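Local coordinates for protein probable fumarate reductase Ifc3 (Shewanella frigidimarina, PDB 1QO8) that catalyses the essentially one-way reduction of fumarate to succinate, using one FAD and four covalently bound c-type hemes, and may take part in electron transport to iron(III), at residues Glu393-Thr396 against Arg397-Ser401; Tyr320-Pro323 against Thr324-Asp327; Asp49-Gln52 against Phe53-His56; Pro75-Tyr78 against Cys79-Cys82; Gly179-Lys183 against Val184-Ile188. All blocks are in the same frame, centred on the assembly; numbering follows the deposited sequence.

Contact 1. Residues Glu393-Thr396 against Arg397-Ser401; sequences ELTT and RDKAS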
# COMPACT_ATOMS: atom_id res chain seq x y z
N GLU A 393 -25.26 12.11 -18.95
CA GLU A 393 -23.90 12.62 -19.30
C GLU A 393 -23.51 13.71 -18.35
O GLU A 393 -22.35 14.13 -18.29
CB GLU A 393 -23.92 13.07 -20.72
CG GLU A 393 -24.07 11.93 -21.73
CD GLU A 393 -25.54 11.55 -21.99
OE1 GLU A 393 -26.42 12.09 -21.27
OE2 GLU A 393 -25.75 10.76 -22.93
N LEU A 394 -24.49 14.30 -17.62
CA LEU A 394 -24.13 15.24 -16.56
C LEU A 394 -24.02 14.62 -15.17
O LEU A 394 -23.96 15.46 -14.26
CB LEU A 394 -25.18 16.39 -16.53
CG LEU A 394 -25.52 16.98 -17.89
CD1 LEU A 394 -26.56 18.12 -17.76
CD2 LEU A 394 -24.29 17.48 -18.69
N THR A 395 -23.84 13.31 -14.92
CA THR A 395 -23.53 12.87 -13.60
C THR A 395 -22.17 13.41 -13.09
O THR A 395 -21.43 14.07 -13.81
CB THR A 395 -23.26 11.37 -13.45
OG1 THR A 395 -23.13 10.69 -14.71
CG2 THR A 395 -24.04 10.69 -12.41
N THR A 396 -21.83 13.01 -11.86
CA THR A 396 -20.54 13.38 -11.28
C THR A 396 -19.47 12.54 -11.98
O THR A 396 -19.76 11.46 -12.51
CB THR A 396 -20.47 13.02 -9.77
OG1 THR A 396 -20.71 11.58 -9.81
CG2 THR A 396 -21.62 13.59 -8.93
N ARG A 397 -18.21 12.89 -11.72
CA ARG A 397 -17.12 12.24 -12.45
C ARG A 397 -16.96 10.81 -11.94
O ARG A 397 -16.71 9.91 -12.72
CB ARG A 397 -15.80 12.95 -12.23
CG ARG A 397 -15.88 14.43 -12.49
CD ARG A 397 -14.65 15.06 -11.85
NE ARG A 397 -14.70 16.51 -12.08
CZ ARG A 397 -13.61 17.09 -12.60
NH1 ARG A 397 -12.58 16.28 -12.91
NH2 ARG A 397 -13.56 18.40 -12.81
N ASP A 398 -17.07 10.62 -10.61
CA ASP A 398 -16.85 9.23 -10.17
C ASP A 398 -17.97 8.33 -10.63
O ASP A 398 -17.72 7.18 -10.88
CB ASP A 398 -16.56 9.05 -8.70
CG ASP A 398 -17.40 9.86 -7.76
OD1 ASP A 398 -18.57 9.48 -7.55
OD2 ASP A 398 -16.83 10.86 -7.24
N LYS A 399 -19.24 8.75 -10.66
CA LYS A 399 -20.27 7.96 -11.30
C LYS A 399 -20.05 7.65 -12.77
O LYS A 399 -20.33 6.54 -13.25
CB LYS A 399 -21.62 8.69 -11.11
CG LYS A 399 -22.16 8.54 -9.66
CD LYS A 399 -23.58 9.08 -9.63
CE LYS A 399 -24.28 9.14 -8.30
NZ LYS A 399 -23.40 9.65 -7.20
N ALA A 400 -19.65 8.64 -13.58
CA ALA A 400 -19.32 8.42 -14.96
C ALA A 400 -18.16 7.44 -15.07
O ALA A 400 -18.35 6.45 -15.81
CB ALA A 400 -19.16 9.77 -15.69
N SER A 401 -17.05 7.49 -14.37
CA SER A 401 -16.04 6.42 -14.52
C SER A 401 -16.54 5.01 -14.19
O SER A 401 -16.29 4.10 -14.95
CB SER A 401 -14.86 6.50 -13.48
OG SER A 401 -14.56 7.88 -13.60
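Thr395 and Lys399 cross at about a right angle, methyl against the aliphatic chain. Thr395 CG2 lies 3.2 Å from Lys399 CD, a tight carbon pair, and it is also close to Lys399 CB. The hydroxyl of Thr395 is engaged with the carbonyl of Ser392. An alanine here would remove CG2 and OG1, which would probably open a gap beside the Lys399 chain and leave the Ser392 carbonyl without this partner. Thr396 meets the same lysine from another direction. Its OG1 sits between the backbone N and the carbonyl carbon (chi1 58°), and this turns it to the start of the helix. There it lies 3.3 Å from Lys399 CB and accepts a weak hydrogen bond from Lys399 N, 3.3 Å from OG1. This makes Thr396 the N-cap of helix 397-405. Its carbonyl adds the first backbone bond of the helix, Ala400 N to Thr396 O, 3.0 Å and nearly straight at 170°. Arg397, the first helical residue and by similarity the proton donor of the active site, turns its extended chain away from the preceding loop. Its guanidinium forms a salt bridge with Glu373. Asp398 packs on Gln517 of the second subunit.

Contact 2. Residues Tyr320-Pro323 against Thr324-Asp327; sequences YYRP and TMKD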
# COMPACT_ATOMS: atom_id res chain seq x y z
N TYR A 320 -2.34 -3.73 -7.63
CA TYR A 320 -2.17 -4.03 -6.23
C TYR A 320 -2.79 -3.03 -5.26
O TYR A 320 -3.34 -3.39 -4.20
CB TYR A 320 -0.68 -4.18 -5.85
CG TYR A 320 -0.69 -5.13 -4.64
CD1 TYR A 320 -0.90 -6.50 -4.79
CD2 TYR A 320 -0.56 -4.58 -3.39
CE1 TYR A 320 -0.94 -7.33 -3.65
CE2 TYR A 320 -0.58 -5.40 -2.27
CZ TYR A 320 -0.75 -6.76 -2.41
OH TYR A 320 -0.80 -7.51 -1.26
N TYR A 321 -2.69 -1.76 -5.54
CA TYR A 321 -3.16 -0.70 -4.66
C TYR A 321 -4.62 -0.41 -4.96
O TYR A 321 -5.38 -0.01 -4.08
CB TYR A 321 -2.31 0.55 -4.85
CG TYR A 321 -0.85 0.49 -4.42
CD1 TYR A 321 -0.57 -0.11 -3.19
CD2 TYR A 321 0.22 0.95 -5.19
CE1 TYR A 321 0.74 -0.18 -2.72
CE2 TYR A 321 1.52 0.86 -4.71
CZ TYR A 321 1.79 0.29 -3.48
OH TYR A 321 3.05 0.19 -2.97
N ARG A 322 -5.05 -0.50 -6.24
CA ARG A 322 -6.36 -0.03 -6.66
C ARG A 322 -6.89 -0.95 -7.74
O ARG A 322 -7.05 -0.55 -8.90
CB ARG A 322 -6.31 1.41 -7.25
CG ARG A 322 -6.15 2.52 -6.21
CD ARG A 322 -7.53 2.65 -5.48
NE ARG A 322 -7.44 3.72 -4.48
CZ ARG A 322 -7.02 3.46 -3.22
NH1 ARG A 322 -6.71 2.21 -2.92
NH2 ARG A 322 -6.95 4.46 -2.34
N PRO A 323 -7.18 -2.22 -7.43
CA PRO A 323 -7.71 -3.15 -8.37
C PRO A 323 -8.97 -2.78 -9.10
O PRO A 323 -9.05 -3.24 -10.23
CB PRO A 323 -7.93 -4.50 -7.58
CG PRO A 323 -8.14 -3.98 -6.21
CD PRO A 323 -7.30 -2.75 -6.03
N THR A 324 -9.83 -1.89 -8.65
CA THR A 324 -11.05 -1.56 -9.34
C THR A 324 -10.74 -0.52 -10.44
O THR A 324 -11.63 -0.27 -11.24
CB THR A 324 -12.19 -0.96 -8.49
OG1 THR A 324 -11.77 0.16 -7.70
CG2 THR A 324 -12.72 -2.07 -7.61
N MET A 325 -9.51 -0.03 -10.45
CA MET A 325 -9.01 0.84 -11.49
C MET A 325 -8.14 0.09 -12.48
O MET A 325 -7.71 0.73 -13.44
CB MET A 325 -8.24 2.03 -10.91
CG MET A 325 -9.09 2.69 -9.81
SD MET A 325 -8.15 4.00 -8.97
CE MET A 325 -8.16 5.35 -10.12
N LYS A 326 -7.94 -1.22 -12.39
CA LYS A 326 -6.97 -1.88 -13.23
C LYS A 326 -7.32 -1.87 -14.73
O LYS A 326 -6.41 -2.25 -15.48
CB LYS A 326 -6.70 -3.34 -12.89
CG LYS A 326 -7.83 -4.33 -13.06
CD LYS A 326 -7.26 -5.72 -12.87
CE LYS A 326 -8.17 -6.71 -12.24
NZ LYS A 326 -9.17 -7.37 -13.13
N ASP A 327 -8.56 -1.67 -15.13
CA ASP A 327 -8.92 -1.66 -16.55
C ASP A 327 -9.05 -0.24 -17.09
O ASP A 327 -9.54 -0.08 -18.19
CB ASP A 327 -10.29 -2.39 -16.70
CG ASP A 327 -10.18 -3.87 -16.40
OD1 ASP A 327 -9.40 -4.60 -17.07
OD2 ASP A 327 -10.84 -4.42 -15.49
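Two overlapping beta turns bring Arg322 against Met325 and Pro323 against Lys326, where the chain leaves helix 315-321. In the first, Met325 N donates to Arg322 O at 3.0 Å. In the second, Lys326 N donates to Pro323 O at 3.2 Å, with a fairly straight N-H (163°). Pro323 takes the second position of the first turn, where its backbone angles suit a turn of type I.

Arg322 and Met325 lie side by side and point the same way. The sulfur does most of the touching: Met325 SD is 3.6 Å from Arg322 CB, and is also close to Arg322 CG and CD. The arginine chain bends at chi2 (-73°), and its head then leads away from Met325. Its NH1 makes a weak bond to Tyr321 O, 2.8 Å away, and a salt bridge to Asp355. The guanidinium also meets Trp356 in a cation-pi contact. Lys326 CG lies 3.3 Å from Pro323 O, and the end of the lysine chain leads away.

Arg322 and Met325 both touch Val357 of strand 357-364, and Met325 also touches Ala359. Pro323 packs on Lys345, and Arg322 and Thr324 pack on Leu516, both of the second subunit. The whole is a short 3-10 turn that follows an alpha-helix and carries the chain toward strand 329-330 of the flavoprotein region.

Contact 3. Residues Asp49-Gln52 against Phe53-His56; sequences DKLQ and FDPH. With HEM (protoporphyrin IX containing Fe), chain D.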
# COMPACT_ATOMS: atom_id res chain seq x y z
N ASP A 49 5.19 23.60 -42.59
CA ASP A 49 4.18 24.56 -42.13
C ASP A 49 2.94 24.17 -42.92
O ASP A 49 1.84 24.14 -42.41
CB ASP A 49 4.48 26.02 -42.20
CG ASP A 49 4.61 26.86 -43.43
OD1 ASP A 49 4.30 26.51 -44.57
OD2 ASP A 49 5.07 28.03 -43.30
N LYS A 50 3.19 23.61 -44.09
CA LYS A 50 2.24 22.98 -44.96
C LYS A 50 1.99 21.50 -44.60
O LYS A 50 1.84 20.66 -45.48
CB LYS A 50 2.80 22.98 -46.38
CG LYS A 50 3.55 24.24 -46.80
CD LYS A 50 3.92 24.02 -48.27
CE LYS A 50 4.92 25.03 -48.79
NZ LYS A 50 5.46 24.52 -50.10
N LEU A 51 1.93 21.20 -43.30
CA LEU A 51 2.09 19.82 -42.88
C LEU A 51 1.26 19.57 -41.62
O LEU A 51 1.43 20.32 -40.68
CB LEU A 51 3.55 19.46 -42.60
CG LEU A 51 3.73 17.97 -42.24
CD1 LEU A 51 4.17 17.21 -43.48
CD2 LEU A 51 4.69 17.81 -41.08
N GLN A 52 0.40 18.57 -41.71
CA GLN A 52 -0.59 18.35 -40.68
C GLN A 52 0.04 18.23 -39.29
O GLN A 52 -0.41 18.98 -38.41
CB GLN A 52 -1.38 17.07 -40.99
CG GLN A 52 -2.81 17.13 -40.48
CD GLN A 52 -3.74 16.43 -41.46
OE1 GLN A 52 -4.09 15.27 -41.22
NE2 GLN A 52 -4.10 17.16 -42.52
N PHE A 53 1.02 17.32 -39.10
CA PHE A 53 1.44 17.12 -37.70
C PHE A 53 2.72 17.80 -37.31
O PHE A 53 2.81 18.44 -36.26
CB PHE A 53 1.31 15.64 -37.26
CG PHE A 53 -0.16 15.32 -37.26
CD1 PHE A 53 -1.04 16.08 -36.50
CD2 PHE A 53 -0.68 14.33 -38.07
CE1 PHE A 53 -2.40 15.83 -36.53
CE2 PHE A 53 -2.04 14.09 -38.11
CZ PHE A 53 -2.92 14.82 -37.34
N ASP A 54 3.76 17.75 -38.08
CA ASP A 54 5.08 18.25 -37.88
C ASP A 54 5.77 17.50 -36.75
O ASP A 54 6.07 17.93 -35.63
CB ASP A 54 5.45 19.72 -37.86
CG ASP A 54 6.73 19.87 -38.72
OD1 ASP A 54 7.46 18.87 -38.99
OD2 ASP A 54 7.07 20.99 -39.15
N PRO A 55 6.44 16.43 -37.28
CA PRO A 55 7.29 15.59 -36.45
C PRO A 55 8.45 16.45 -36.06
O PRO A 55 8.99 16.37 -34.95
CB PRO A 55 7.57 14.38 -37.31
CG PRO A 55 6.88 14.58 -38.61
CD PRO A 55 6.37 15.99 -38.68
N HIS A 56 8.81 17.45 -36.93
CA HIS A 56 9.97 18.25 -36.61
C HIS A 56 9.58 19.56 -36.01
O HIS A 56 10.43 20.46 -36.09
CB HIS A 56 10.83 18.57 -37.89
CG HIS A 56 11.12 17.27 -38.57
ND1 HIS A 56 10.77 17.05 -39.88
CD2 HIS A 56 11.72 16.12 -38.12
CE1 HIS A 56 11.04 15.80 -40.22
NE2 HIS A 56 11.65 15.23 -39.20
CHA HEM D . 11.38 12.54 -42.13
CHB HEM D . 15.52 14.12 -40.31
CHC HEM D . 13.82 14.23 -35.80
CHD HEM D . 10.00 11.80 -37.55
C1A HEM D . 12.67 13.00 -42.01
C2A HEM D . 13.60 13.23 -43.15
C3A HEM D . 14.71 13.68 -42.66
C4A HEM D . 14.59 13.74 -41.20
CMA HEM D . 16.06 14.09 -43.33
CAA HEM D . 13.18 12.95 -44.61
CBA HEM D . 12.31 14.12 -45.20
CGA HEM D . 12.97 15.45 -44.94
O1A HEM D . 14.16 15.55 -45.40
O2A HEM D . 12.36 16.32 -44.25
C1B HEM D . 15.42 14.39 -38.95
C2B HEM D . 16.32 15.11 -38.14
C3B HEM D . 15.81 15.23 -36.94
C4B HEM D . 14.61 14.46 -36.90
CMB HEM D . 17.65 15.72 -38.74
CAB HEM D . 16.26 16.09 -35.75
CBB HEM D . 16.81 17.32 -35.90
C1C HEM D . 12.64 13.53 -35.92
C2C HEM D . 11.81 13.16 -34.77
C3C HEM D . 10.75 12.55 -35.26
C4C HEM D . 10.92 12.39 -36.70
CMC HEM D . 12.25 13.53 -33.35
CAC HEM D . 9.46 12.01 -34.61
CBC HEM D . 8.73 12.77 -33.68
C1D HEM D . 9.98 11.88 -38.92
C2D HEM D . 8.96 11.39 -39.78
C3D HEM D . 9.38 11.57 -41.02
C4D HEM D . 10.66 12.22 -40.99
CMD HEM D . 7.59 10.77 -39.31
CAD HEM D . 8.54 11.29 -42.33
CBD HEM D . 7.85 12.62 -42.72
CGD HEM D . 7.78 12.77 -44.21
O1D HEM D . 6.85 12.07 -44.70
O2D HEM D . 8.63 13.52 -44.77
NA HEM D . 13.33 13.32 -40.87
NB HEM D . 14.32 14.00 -38.18
NC HEM D . 12.08 13.00 -37.03
ND HEM D . 11.08 12.38 -39.67
FE HEM D . 12.71 13.23 -38.93
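Phe53 lies alongside Gln52, and the two side chains point the same way. At its base, Phe53 CB is 3.5 Å from Gln52 C. Further out, Phe53 CD1 is 3.5 Å from Gln52 O. Phe53 CE2 lies near Gln52 OE1, and Gln52 CG stands over the ring face, 4.0 Å from the Phe53 centroid, in a CH-pi contact. The amide and ring planes are almost perpendicular (86°). Phe53 also stacks on Phe85. Without the aromatic ring, as with a serine here, Gln52 CG would probably lose the surface it rests on and Phe85 its stacking partner.

With CG anti to the backbone N (chi1 -176°), Leu51 turns its CD2 to the next residues, close to the Asp54 backbone and 3.4 Å from Pro55 CD. Asp54 OD1 accepts from His56 N at 2.8 Å, an Asx turn, which probably helps to position the histidine. Pro55 CB rests on the porphyrin at CHD, 3.6 Å away. His56 NE2 binds the heme iron at 2.3 Å, and His69 provides the other axial ligand. The loop follows helix 43-46, whose Tyr43 and Leu46 pack on His56, while Gln52 and Phe53 touch Glu434 in a loop of the flavoprotein region.

Contact 4. Residues Pro75-Tyr78 against Cys79-Cys82; sequences PKFY and CNEC. With HEM (protoporphyrin IX containing Fe), chain C.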
# COMPACT_ATOMS: atom_id res chain seq x y z
N PRO A 75 12.34 2.27 -37.14
CA PRO A 75 12.07 3.57 -36.56
C PRO A 75 10.84 3.62 -35.62
O PRO A 75 9.96 2.75 -35.68
CB PRO A 75 11.95 4.41 -37.83
CG PRO A 75 11.38 3.54 -38.85
CD PRO A 75 11.75 2.13 -38.51
N LYS A 76 10.82 4.50 -34.64
CA LYS A 76 9.73 4.82 -33.74
C LYS A 76 9.13 6.19 -34.15
O LYS A 76 9.80 7.20 -34.10
CB LYS A 76 10.10 5.01 -32.26
CG LYS A 76 10.41 3.57 -31.79
CD LYS A 76 10.80 3.51 -30.29
CE LYS A 76 11.68 2.26 -30.10
NZ LYS A 76 12.97 2.59 -29.46
N PHE A 77 7.85 6.14 -34.51
CA PHE A 77 7.13 7.44 -34.60
C PHE A 77 6.74 7.79 -33.21
O PHE A 77 5.60 7.39 -32.79
CB PHE A 77 5.92 7.21 -35.54
CG PHE A 77 5.12 8.49 -35.74
CD1 PHE A 77 5.77 9.68 -36.07
CD2 PHE A 77 3.73 8.39 -35.71
CE1 PHE A 77 5.00 10.82 -36.33
CE2 PHE A 77 2.99 9.52 -36.03
CZ PHE A 77 3.62 10.70 -36.31
N TYR A 78 7.48 8.60 -32.48
CA TYR A 78 7.31 8.55 -31.03
C TYR A 78 5.94 9.20 -30.65
O TYR A 78 5.47 9.02 -29.53
CB TYR A 78 8.36 9.36 -30.28
CG TYR A 78 8.62 8.84 -28.87
CD1 TYR A 78 9.57 7.84 -28.62
CD2 TYR A 78 7.98 9.38 -27.78
CE1 TYR A 78 9.82 7.34 -27.32
CE2 TYR A 78 8.23 8.93 -26.49
CZ TYR A 78 9.18 7.94 -26.27
OH TYR A 78 9.41 7.56 -24.98
N CYS A 79 5.44 10.14 -31.47
CA CYS A 79 4.09 10.70 -31.34
C CYS A 79 3.00 9.75 -30.93
O CYS A 79 2.20 10.01 -30.03
CB CYS A 79 3.64 11.31 -32.70
SG CYS A 79 4.93 12.54 -33.17
N ASN A 80 2.99 8.60 -31.60
CA ASN A 80 2.03 7.55 -31.38
C ASN A 80 2.27 6.75 -30.13
O ASN A 80 1.53 5.77 -29.93
CB ASN A 80 1.80 6.67 -32.63
CG ASN A 80 0.92 7.50 -33.62
OD1 ASN A 80 0.49 6.97 -34.70
ND2 ASN A 80 0.53 8.75 -33.40
N GLU A 81 3.11 7.10 -29.17
CA GLU A 81 3.07 6.52 -27.84
C GLU A 81 1.85 7.07 -27.05
O GLU A 81 1.45 6.57 -26.01
CB GLU A 81 4.32 6.98 -27.08
CG GLU A 81 5.62 6.27 -27.57
CD GLU A 81 5.52 4.83 -27.09
OE1 GLU A 81 4.65 4.52 -26.24
OE2 GLU A 81 6.21 3.91 -27.54
N CYS A 82 1.42 8.26 -27.51
CA CYS A 82 0.31 8.97 -26.93
C CYS A 82 -0.80 9.28 -27.91
O CYS A 82 -1.97 9.07 -27.50
CB CYS A 82 0.71 10.27 -26.28
SG CYS A 82 2.09 10.05 -25.14
CHA HEM C . -1.24 17.92 -27.85
CHB HEM C . 1.16 16.68 -31.89
CHC HEM C . 3.82 13.77 -29.10
CHD HEM C . 0.62 14.17 -25.47
C1A HEM C . -0.82 17.93 -29.15
C2A HEM C . -1.19 18.83 -30.23
C3A HEM C . -0.53 18.49 -31.33
C4A HEM C . 0.28 17.32 -30.99
CMA HEM C . -0.56 19.08 -32.76
CAA HEM C . -2.26 19.95 -30.09
CBA HEM C . -1.66 21.34 -29.79
CGA HEM C . -1.13 21.37 -28.37
O1A HEM C . 0.13 21.58 -28.29
O2A HEM C . -1.93 21.19 -27.40
C1B HEM C . 2.22 15.91 -31.43
C2B HEM C . 3.41 15.55 -32.18
C3B HEM C . 4.14 14.79 -31.39
C4B HEM C . 3.47 14.60 -30.13
CMB HEM C . 3.65 16.08 -33.59
CAB HEM C . 5.60 14.19 -31.59
CBB HEM C . 6.46 14.76 -32.44
C1C HEM C . 3.17 13.53 -27.91
C2C HEM C . 3.59 12.68 -26.81
C3C HEM C . 2.72 12.83 -25.81
C4C HEM C . 1.72 13.78 -26.23
CMC HEM C . 4.83 11.79 -26.93
CAC HEM C . 2.69 12.23 -24.36
CBC HEM C . 3.79 12.01 -23.65
C1D HEM C . -0.15 15.26 -25.79
C2D HEM C . -1.16 15.86 -24.89
C3D HEM C . -1.66 16.89 -25.55
C4D HEM C . -1.01 17.00 -26.84
CMD HEM C . -1.50 15.30 -23.50
CAD HEM C . -2.79 17.88 -25.08
CBD HEM C . -4.10 17.60 -25.77
CGD HEM C . -5.31 18.52 -25.48
O1D HEM C . -5.53 18.90 -24.31
O2D HEM C . -6.05 18.85 -26.42
NA HEM C . 0.14 17.06 -29.65
NB HEM C . 2.27 15.29 -30.19
NC HEM C . 2.02 14.19 -27.52
ND HEM C . -0.08 15.97 -26.96
FE HEM C . 1.15 15.68 -28.55
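The Phe77 ring carries Cys79 CB over one face, 3.8 Å from its centroid, in a CH-pi contact. The Cys79 sulfur meets the same ring obliquely, with SG 3.6 Å from Phe77 CE1. The Phe77 ring swings to the side opposite its own N (chi1 -178°), which lays it beside the cysteine two residues on. The Tyr78 ring has Glu81 CG over the centre of one face, 3.9 Å from its centroid and 12° off the normal. Heme methyl CMC stands at its edge, 4.1 Å from Tyr78 CD2. Phe155 meets this ring edge-to-face.

Two successive turn bonds of 3.1 Å fold the backbone here, Asn80 N to Phe77 O and Glu81 N to Tyr78 O. The second is nearly straight. Phe77 also touches a second heme, and Glu81 O receives a bond from Arg368.

Cys79, Cys82 and the axial ligand His83 form a CXXCH heme-binding motif. SG of each cysteine lies 2.4 Å from a former vinyl carbon, Cys79 at CAB and Cys82 at CAC. That is long for a finished bond, but it is consistent with the two thioether links expected by similarity, which would fix heme 4 to this turn.

Contact 5. Residues Gly179-Lys183 against Val184-Ile188; sequences GVEDK and VEWFI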
# COMPACT_ATOMS: atom_id res chain seq x y z
N GLY A 179 -6.46 42.30 -10.14
CA GLY A 179 -7.38 42.66 -9.08
C GLY A 179 -7.88 41.47 -8.26
O GLY A 179 -8.98 41.49 -7.71
N VAL A 180 -7.07 40.41 -8.21
CA VAL A 180 -7.45 39.23 -7.45
C VAL A 180 -6.81 39.27 -6.07
O VAL A 180 -5.59 39.34 -5.92
CB VAL A 180 -7.10 37.97 -8.26
CG1 VAL A 180 -7.16 36.77 -7.34
CG2 VAL A 180 -8.01 37.78 -9.45
N GLU A 181 -7.64 39.25 -5.05
CA GLU A 181 -7.16 39.12 -3.67
C GLU A 181 -7.07 37.64 -3.30
O GLU A 181 -7.98 36.88 -3.62
CB GLU A 181 -8.06 39.90 -2.75
CG GLU A 181 -9.09 39.24 -1.88
CD GLU A 181 -9.92 40.25 -1.10
OE1 GLU A 181 -10.15 41.38 -1.64
OE2 GLU A 181 -10.37 39.94 0.03
N ASP A 182 -6.00 37.19 -2.68
CA ASP A 182 -5.84 35.79 -2.31
C ASP A 182 -5.00 35.80 -1.04
O ASP A 182 -4.45 36.84 -0.70
CB ASP A 182 -5.15 35.03 -3.43
CG ASP A 182 -5.08 33.52 -3.32
OD1 ASP A 182 -5.81 32.95 -2.46
OD2 ASP A 182 -4.33 32.92 -4.15
N LYS A 183 -5.01 34.74 -0.25
CA LYS A 183 -4.27 34.68 1.00
C LYS A 183 -3.69 33.26 1.10
O LYS A 183 -4.33 32.31 0.64
CB LYS A 183 -5.09 34.89 2.28
CG LYS A 183 -5.87 36.18 2.33
CD LYS A 183 -6.75 36.32 3.56
CE LYS A 183 -7.71 37.50 3.39
NZ LYS A 183 -7.10 38.74 3.96
N VAL A 184 -2.53 33.19 1.68
CA VAL A 184 -1.86 31.92 1.89
C VAL A 184 -2.78 30.91 2.58
O VAL A 184 -2.81 29.74 2.19
CB VAL A 184 -0.58 32.13 2.69
CG1 VAL A 184 -0.03 30.81 3.21
CG2 VAL A 184 0.48 32.78 1.84
N GLU A 185 -3.58 31.35 3.55
CA GLU A 185 -4.45 30.47 4.31
C GLU A 185 -5.53 29.97 3.38
O GLU A 185 -5.97 28.86 3.59
CB GLU A 185 -5.06 31.11 5.57
CG GLU A 185 -5.18 32.63 5.52
CD GLU A 185 -3.82 33.31 5.62
OE1 GLU A 185 -3.11 33.17 6.64
OE2 GLU A 185 -3.41 33.98 4.65
N TRP A 186 -5.99 30.76 2.41
CA TRP A 186 -6.98 30.27 1.46
C TRP A 186 -6.42 29.15 0.59
O TRP A 186 -7.08 28.13 0.34
CB TRP A 186 -7.47 31.46 0.65
CG TRP A 186 -8.29 32.43 1.49
CD1 TRP A 186 -8.67 32.33 2.79
CD2 TRP A 186 -8.87 33.65 1.02
NE1 TRP A 186 -9.41 33.39 3.19
CE2 TRP A 186 -9.56 34.23 2.10
CE3 TRP A 186 -8.83 34.34 -0.20
CZ2 TRP A 186 -10.22 35.47 2.00
CZ3 TRP A 186 -9.50 35.55 -0.31
CH2 TRP A 186 -10.18 36.10 0.79
N PHE A 187 -5.21 29.38 0.09
CA PHE A 187 -4.49 28.33 -0.68
C PHE A 187 -4.38 27.06 0.17
O PHE A 187 -4.63 25.93 -0.26
CB PHE A 187 -3.09 28.86 -1.05
CG PHE A 187 -2.25 27.99 -1.95
CD1 PHE A 187 -1.90 26.70 -1.59
CD2 PHE A 187 -1.84 28.44 -3.18
CE1 PHE A 187 -1.14 25.89 -2.43
CE2 PHE A 187 -1.08 27.63 -4.04
CZ PHE A 187 -0.75 26.34 -3.68
N ILE A 188 -3.91 27.23 1.42
CA ILE A 188 -3.77 26.11 2.35
C ILE A 188 -5.04 25.39 2.61
O ILE A 188 -5.10 24.18 2.29
CB ILE A 188 -3.05 26.55 3.64
CG1 ILE A 188 -1.61 26.92 3.26
CG2 ILE A 188 -3.02 25.50 4.74
CD1 ILE A 188 -0.98 27.78 4.36
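The carbonyl of Lys183 opens helix 184-194: it takes Phe187 N at 3.1 Å, in the carbonyl plane and nearly straight (167°), and Trp186 N more weakly at 2.9 Å. Lys183 itself sits at the N-cap position. Its side chain runs obliquely across the indole of Trp186. CD lies over one face, 4.1 Å from the centroid of the five-membered ring, in a CH-pi contact. CE carries on to CZ2, 3.5 Å away. Glu181 meets the far end of the indole. Its backbone O lies at the ring edge, 3.9 Å from CZ3, and its OE2 comes as near to CH2, with the carboxylate and indole planes only 11° apart. Arg235 adds a cation-pi contact to the same ring.

Asp182 slides past Trp186 in the opposite direction. Its carboxylate swings opposite its own N (chi1 -171°), which brings OD1 to 3.8 Å from Trp186 CB. This oxygen also accepts weakly from Lys183 N and forms a salt bridge with Arg238, while OD2 is hydrogen-bonded to Gln175 NE2. Beyond the cap, Val184, Phe187 and Ile188 pack on Ala208 of helix 201-220. The arrangement is a helix N-terminus in the FAD-binding region, its first-turn tryptophan folded back over the incoming chain.

How the contacts relate
All five contacts are local and follow in series, so none nests in or crosses another. From the N terminus, contact 3 comes first, in the cytochrome region, shaping the loop that brings an axial histidine to heme 3. Contact 4 follows in the same region, with its centre about 15 Å from that of contact 3, and turns the chain into the cysteine pair of heme 4. The chain then enters the flavoprotein region. Contact 5 starts helix 184-194, contact 2 ends helix 315-321, and contact 1 starts helix 397-405 at the probable active-site arginine. Contacts 1 and 2 approach to about 7 Å between nearest atoms, and both border the second subunit.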